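Local coordinates for protein (glyceraldehyde 3-phosphate dehydrogenase) (Sulfolobus solfataricus, PDB 1B7G) that oxidises and phosphorylates D-glyceraldehyde 3-phosphate to 1,3-bisphosphoglycerate in glycolysis, using NADP in marked preference to NAD, at residues Q101-F106 against G130-R135; V2-N7 against S78-D83. The protein carries 1 engineered substitution. One frame throughout, in Å; residues are numbered along the deposited sequence.

Interactions 1 and 2 lie in the same parallel sheet, the Rossmann-type nucleotide-binding half of the subunit, with centres about 10 Å apart. Strand 80-83 of interaction 2 is the direct neighbour of strand 103-106 of interaction 1: Ile105 N lies 2.9 Å from Val81 O, and Ile105 O 2.8 Å from Asp83 N. Both contacts are largely buried, and each is more polar where its strands begin. At interaction 1 an asparagine packs on a lysine chain; at interaction 2 an aspartate takes a backbone N-H and shares a water with an asparagine. Farther along, interaction 1 sets aromatic rings on one face and isoleucines on the other, while interaction 2 has aliphatic side chains on one face and a buried asparagine and aspartate at the end of the other.

Interaction 1: Q101-F106 against G130-R135; sequences QRNAIF and GKKYIR
The ring of Tyr133 receives the methyl of Ala104 at its edge and in its plane, CB standing 3.6 Å from CD1. Phe106 meets the same CD1 atom obliquely through CE1, 4.0 Å away. The edge of the Phe106 ring, in turn, looks toward the carbonyl oxygen of Ile134. With CG turned anti to the carbonyl carbon (chi1 -61°), the tyrosine ring lies back over the start of the other strand, and its OH comes to 2.9 Å from Arg102 O, a weak hydrogen bond. Beneath the rings the backbones pair as parallel strands. Ala104 is held through both its backbone N and its backbone O: N donates to Lys132 O at 2.8 Å, and O accepts from Ile134 N at 3.1 Å. The next bond runs from Phe106 N to Ile134 O, 2.7 Å and nearly straight at 170°, and the pairing continues from Phe106 to Val136. Ile105 and Ile134 occupy the other face of the sheet, side by side and pointing the same way, CD1 of the first against CB of the second. At the start of the strands, Asn103 OD1 rests 3.2 Å from Lys132 CG, against the aliphatic part of the lysine, whose amino end leads away. Arg135 also leaves the contact; its guanidinium group hydrogen-bonds Ser118 OG and Glu110 O, with a sulfate close by. This is one step of the Rossmann-type sheet: strand 80-83 flanks 103-106 on the side away from 133-136. Helix 89-99 covers the face carrying Ala104, Tyr133 and Phe106, where Lys94 makes a cation-pi contact with Tyr133, while helix 304-315 packs on Ile105 and Ile134.

Interaction 2: V2-N7 against S78-D83; sequences VNVAVN and SDIVVD. Unlike the reference sequence in segment 2-7: Val2 (reference Ile).
Val4 and Val82 meet in the tightly packed part, CG1 of Val4 lying 3.9 Å from CG2 of Val82, while the other methyl of Val4, CG2, sits alongside CG2 of Ile80. Both Val4 branches can serve because CG1 is anti to the backbone N (chi1 -169°), which leaves CG2 beside that nitrogen. Helices 11-21 and 304-315 close over this valine face. On the opposite face Ala5 CB touches Ser78 CB at 3.5 Å, and Asn7 CB rests on Val81 CG1. The amide of Asn7 and the carboxylate of Asp83 run side by side, their planes well turned from each other; Asn7 ND2 and Asp83 OD2 both hydrogen-bond Tyr97 OH, and Asp83 OD1 holds Thr85 OG1. The two strands pair in parallel through Ala5 N to Ile80 O, Val82 N to Ala5 O, nearly straight, and Asn7 N to Val82 O. These are the first and fourth strands of a Rossmann-type sheet, its central pair in such folds; strand 2-7 leads toward the glycine-rich turn and helix 11-21, where Ile12 is a probable NAD-binding residue. Toward the strand starts the pairing loosens and the more exposed residues gather. Asp79 N reaches Asn3 O at 3.0 Å, but the bond from Ile80 N to that oxygen is weak. Asp79 answers with its carboxylate: OD2 takes Asn3 N at 2.8 Å on its anti side, 30° out of plane. A water accepts from Asn3 ND2 at 2.9 Å and donates to Asp79 OD1, the amide and carboxylate planes being only 10° apart. A lysine in place of Asp79 would probably leave Asn3 N without its carboxylate acceptor and the water without its second partner.

Interaction 1: Q101-F106 against G130-R135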
loop_
_atom_site.group_PDB
_atom_site.type_symbol
_atom_site.label_atom_id
_atom_site.label_comp_id
_atom_site.label_asym_id
_atom_site.label_seq_id
_atom_site.Cartn_x
_atom_site.Cartn_y
_atom_site.Cartn_z
ATOM N N GLN A 101 4.077 -10.376 37.345
ATOM C CA GLN A 101 5.286 -9.595 37.497
ATOM C C GLN A 101 6.034 -9.296 36.218
ATOM O O GLN A 101 7.254 -9.454 36.108
ATOM C CB GLN A 101 6.186 -10.293 38.546
ATOM C CG GLN A 101 5.487 -10.461 39.899
ATOM C CD GLN A 101 6.268 -11.371 40.833
ATOM O OE1 GLN A 101 7.478 -11.567 40.648
ATOM N NE2 GLN A 101 5.599 -11.936 41.831
ATOM N N ARG A 102 5.339 -8.740 35.190
ATOM C CA ARG A 102 6.024 -8.409 33.936
ATOM C C ARG A 102 5.808 -6.940 33.563
ATOM O O ARG A 102 4.680 -6.480 33.665
ATOM C CB ARG A 102 5.494 -9.304 32.814
ATOM C CG ARG A 102 5.827 -10.785 33.005
ATOM C CD ARG A 102 7.299 -11.065 32.757
ATOM N NE ARG A 102 7.631 -12.476 32.867
ATOM C CZ ARG A 102 8.094 -13.094 33.949
ATOM N NH1 ARG A 102 8.314 -12.444 35.083
ATOM N NH2 ARG A 102 8.355 -14.397 33.898
ATOM N N ASN A 103 6.873 -6.241 33.173
ATOM C CA ASN A 103 6.804 -4.860 32.725
ATOM C C ASN A 103 5.920 -4.810 31.460
ATOM O O ASN A 103 5.809 -5.833 30.780
ATOM C CB ASN A 103 8.182 -4.313 32.385
ATOM C CG ASN A 103 9.055 -3.959 33.568
ATOM O OD1 ASN A 103 8.726 -4.255 34.713
ATOM N ND2 ASN A 103 10.179 -3.290 33.332
ATOM N N ALA A 104 5.271 -3.655 31.223
ATOM C CA ALA A 104 4.412 -3.552 30.042
ATOM C C ALA A 104 4.332 -2.142 29.434
ATOM O O ALA A 104 4.379 -1.148 30.141
ATOM C CB ALA A 104 3.034 -4.055 30.328
ATOM N N ILE A 105 4.199 -2.119 28.109
ATOM C CA ILE A 105 4.073 -0.871 27.348
ATOM C C ILE A 105 2.628 -0.776 26.830
ATOM O O ILE A 105 2.187 -1.744 26.166
ATOM C CB ILE A 105 4.984 -0.847 26.116
ATOM C CG1 ILE A 105 6.439 -1.280 26.391
ATOM C CG2 ILE A 105 4.982 0.545 25.487
ATOM C CD1 ILE A 105 7.146 -0.441 27.423
ATOM N N PHE A 106 1.921 0.323 27.119
ATOM C CA PHE A 106 0.524 0.373 26.621
ATOM C C PHE A 106 0.349 1.429 25.540
ATOM O O PHE A 106 1.219 2.277 25.346
ATOM C CB PHE A 106 -0.485 0.570 27.721
ATOM C CG PHE A 106 -0.576 -0.399 28.849
ATOM C CD1 PHE A 106 0.257 -0.258 29.960
ATOM C CD2 PHE A 106 -1.489 -1.424 28.862
ATOM C CE1 PHE A 106 0.151 -1.118 31.023
ATOM C CE2 PHE A 106 -1.576 -2.317 29.900
ATOM C CZ PHE A 106 -0.758 -2.137 31.004
ATOM N N GLY A 130 13.275 2.923 33.587
ATOM C CA GLY A 130 12.947 2.111 34.777
ATOM C C GLY A 130 11.499 1.997 35.094
ATOM O O GLY A 130 11.098 1.221 35.983
ATOM N N LYS A 131 10.608 2.748 34.413
ATOM C CA LYS A 131 9.182 2.587 34.723
ATOM C C LYS A 131 8.735 1.230 34.245
ATOM O O LYS A 131 9.005 0.883 33.098
ATOM C CB LYS A 131 8.313 3.713 34.154
ATOM C CG LYS A 131 8.818 5.099 34.612
ATOM C CD LYS A 131 8.483 5.260 36.106
ATOM C CE LYS A 131 8.913 6.649 36.584
ATOM N NZ LYS A 131 8.704 6.782 38.050
ATOM N N LYS A 132 8.026 0.498 35.125
ATOM C CA LYS A 132 7.603 -0.840 34.727
ATOM C C LYS A 132 6.451 -0.811 33.748
ATOM O O LYS A 132 6.196 -1.804 33.061
ATOM C CB LYS A 132 7.223 -1.643 36.000
ATOM C CG LYS A 132 8.488 -1.842 36.867
ATOM C CD LYS A 132 8.101 -2.366 38.243
ATOM C CE LYS A 132 9.315 -2.387 39.167
ATOM N NZ LYS A 132 9.745 -1.006 39.550
ATOM N N TYR A 133 5.627 0.239 33.820
ATOM C CA TYR A 133 4.420 0.390 33.000
ATOM C C TYR A 133 4.435 1.757 32.344
ATOM O O TYR A 133 4.639 2.760 33.051
ATOM C CB TYR A 133 3.137 0.143 33.804
ATOM C CG TYR A 133 3.153 -1.283 34.347
ATOM C CD1 TYR A 133 3.006 -2.374 33.499
ATOM C CD2 TYR A 133 3.413 -1.502 35.697
ATOM C CE1 TYR A 133 3.039 -3.678 33.994
ATOM C CE2 TYR A 133 3.481 -2.798 36.185
ATOM C CZ TYR A 133 3.314 -3.864 35.339
ATOM O OH TYR A 133 3.391 -5.152 35.851
ATOM N N ILE A 134 4.509 1.793 31.029
ATOM C CA ILE A 134 4.686 3.037 30.258
ATOM C C ILE A 134 3.540 3.158 29.254
ATOM O O ILE A 134 3.199 2.172 28.603
ATOM C CB ILE A 134 6.032 3.007 29.511
ATOM C CG1 ILE A 134 7.218 3.091 30.496
ATOM C CG2 ILE A 134 6.145 4.127 28.479
ATOM C CD1 ILE A 134 8.581 3.191 29.818
ATOM N N ARG A 135 2.917 4.346 29.155
ATOM C CA ARG A 135 1.844 4.482 28.159
ATOM C C ARG A 135 2.390 5.268 26.981
ATOM O O ARG A 135 2.841 6.397 27.171
ATOM C CB ARG A 135 0.599 5.218 28.693
ATOM C CG ARG A 135 -0.506 5.242 27.599
ATOM C CD ARG A 135 -1.692 6.099 28.110
ATOM N NE ARG A 135 -1.256 7.484 28.282
ATOM C CZ ARG A 135 -2.075 8.531 28.292
ATOM N NH1 ARG A 135 -3.372 8.352 28.080
ATOM N NH2 ARG A 135 -1.580 9.748 28.424
#

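Interaction 2: V2-N7 against S78-D83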
loop_
_atom_site.group_PDB
_atom_site.type_symbol
_atom_site.label_atom_id
_atom_site.label_comp_id
_atom_site.label_asym_id
_atom_site.label_seq_id
_atom_site.Cartn_x
_atom_site.Cartn_y
_atom_site.Cartn_z
ATOM N N VAL A 2 16.570 -9.353 25.196
ATOM C CA VAL A 2 15.355 -8.929 25.896
ATOM C C VAL A 2 14.269 -9.699 25.137
ATOM O O VAL A 2 14.238 -9.650 23.905
ATOM C CB VAL A 2 15.112 -7.454 26.075
ATOM C CG1 VAL A 2 14.258 -6.799 25.006
ATOM C CG2 VAL A 2 14.467 -7.197 27.442
ATOM N N ASN A 3 13.546 -10.551 25.829
ATOM C CA ASN A 3 12.477 -11.333 25.237
ATOM C C ASN A 3 11.188 -10.501 25.255
ATOM O O ASN A 3 10.767 -10.133 26.340
ATOM C CB ASN A 3 12.239 -12.606 26.085
ATOM C CG ASN A 3 13.387 -13.613 25.894
ATOM O OD1 ASN A 3 14.011 -13.571 24.838
ATOM N ND2 ASN A 3 13.622 -14.473 26.885
ATOM N N VAL A 4 10.598 -10.237 24.085
ATOM C CA VAL A 4 9.412 -9.381 24.024
ATOM C C VAL A 4 8.193 -10.105 23.470
ATOM O O VAL A 4 8.203 -10.717 22.406
ATOM C CB VAL A 4 9.619 -8.134 23.129
ATOM C CG1 VAL A 4 8.457 -7.148 23.311
ATOM C CG2 VAL A 4 10.937 -7.454 23.366
ATOM N N ALA A 5 7.085 -9.935 24.205
ATOM C CA ALA A 5 5.778 -10.406 23.768
ATOM C C ALA A 5 4.955 -9.241 23.162
ATOM O O ALA A 5 5.092 -8.131 23.641
ATOM C CB ALA A 5 5.058 -10.901 25.023
ATOM N N VAL A 6 4.095 -9.479 22.198
ATOM C CA VAL A 6 3.144 -8.522 21.654
ATOM C C VAL A 6 1.715 -9.029 21.854
ATOM O O VAL A 6 1.271 -9.998 21.261
ATOM C CB VAL A 6 3.310 -8.195 20.159
ATOM C CG1 VAL A 6 2.312 -7.140 19.720
ATOM C CG2 VAL A 6 4.729 -7.730 19.865
ATOM N N ASN A 7 0.980 -8.310 22.694
ATOM C CA ASN A 7 -0.393 -8.705 23.027
ATOM C C ASN A 7 -1.359 -7.901 22.170
ATOM O O ASN A 7 -1.461 -6.685 22.284
ATOM C CB ASN A 7 -0.593 -8.537 24.537
ATOM C CG ASN A 7 -1.956 -9.057 24.988
ATOM O OD1 ASN A 7 -2.674 -9.632 24.180
ATOM N ND2 ASN A 7 -2.317 -8.837 26.249
ATOM N N SER A 78 7.805 -13.852 28.499
ATOM C CA SER A 78 8.547 -12.651 28.092
ATOM C C SER A 78 9.209 -12.012 29.289
ATOM O O SER A 78 8.936 -12.365 30.451
ATOM C CB SER A 78 7.520 -11.680 27.449
ATOM O OG SER A 78 6.573 -11.312 28.450
ATOM N N ASP A 79 10.157 -11.144 29.048
ATOM C CA ASP A 79 10.738 -10.209 29.966
ATOM C C ASP A 79 9.887 -8.907 29.983
ATOM O O ASP A 79 10.049 -8.107 30.910
ATOM C CB ASP A 79 12.134 -9.819 29.475
ATOM C CG ASP A 79 13.084 -11.021 29.492
ATOM O OD1 ASP A 79 12.979 -11.840 30.431
ATOM O OD2 ASP A 79 13.915 -11.137 28.579
ATOM N N ILE A 80 9.098 -8.644 28.941
ATOM C CA ILE A 80 8.284 -7.406 28.859
ATOM C C ILE A 80 7.212 -7.549 27.784
ATOM O O ILE A 80 7.414 -8.184 26.738
ATOM C CB ILE A 80 9.137 -6.176 28.527
ATOM C CG1 ILE A 80 8.325 -4.859 28.457
ATOM C CG2 ILE A 80 9.820 -6.378 27.165
ATOM C CD1 ILE A 80 9.242 -3.614 28.565
ATOM N N VAL A 81 6.017 -6.989 28.038
ATOM C CA VAL A 81 4.938 -7.134 27.073
ATOM C C VAL A 81 4.606 -5.782 26.396
ATOM O O VAL A 81 4.560 -4.785 27.133
ATOM C CB VAL A 81 3.650 -7.611 27.760
ATOM C CG1 VAL A 81 2.547 -7.853 26.725
ATOM C CG2 VAL A 81 3.879 -8.877 28.589
ATOM N N VAL A 82 4.474 -5.768 25.090
ATOM C CA VAL A 82 3.967 -4.630 24.331
ATOM C C VAL A 82 2.447 -4.870 24.119
ATOM O O VAL A 82 2.020 -5.754 23.376
ATOM C CB VAL A 82 4.576 -4.346 22.968
ATOM C CG1 VAL A 82 3.958 -3.067 22.359
ATOM C CG2 VAL A 82 6.088 -4.119 23.056
ATOM N N ASP A 83 1.647 -4.136 24.882
ATOM C CA ASP A 83 0.194 -4.307 24.806
ATOM C C ASP A 83 -0.354 -3.391 23.713
ATOM O O ASP A 83 -0.211 -2.172 23.823
ATOM C CB ASP A 83 -0.455 -4.020 26.155
ATOM C CG ASP A 83 -1.956 -4.237 26.174
ATOM O OD1 ASP A 83 -2.685 -3.748 25.285
ATOM O OD2 ASP A 83 -2.436 -4.886 27.128
HETATM O O HOH W 1 12.274 -14.680 29.402
#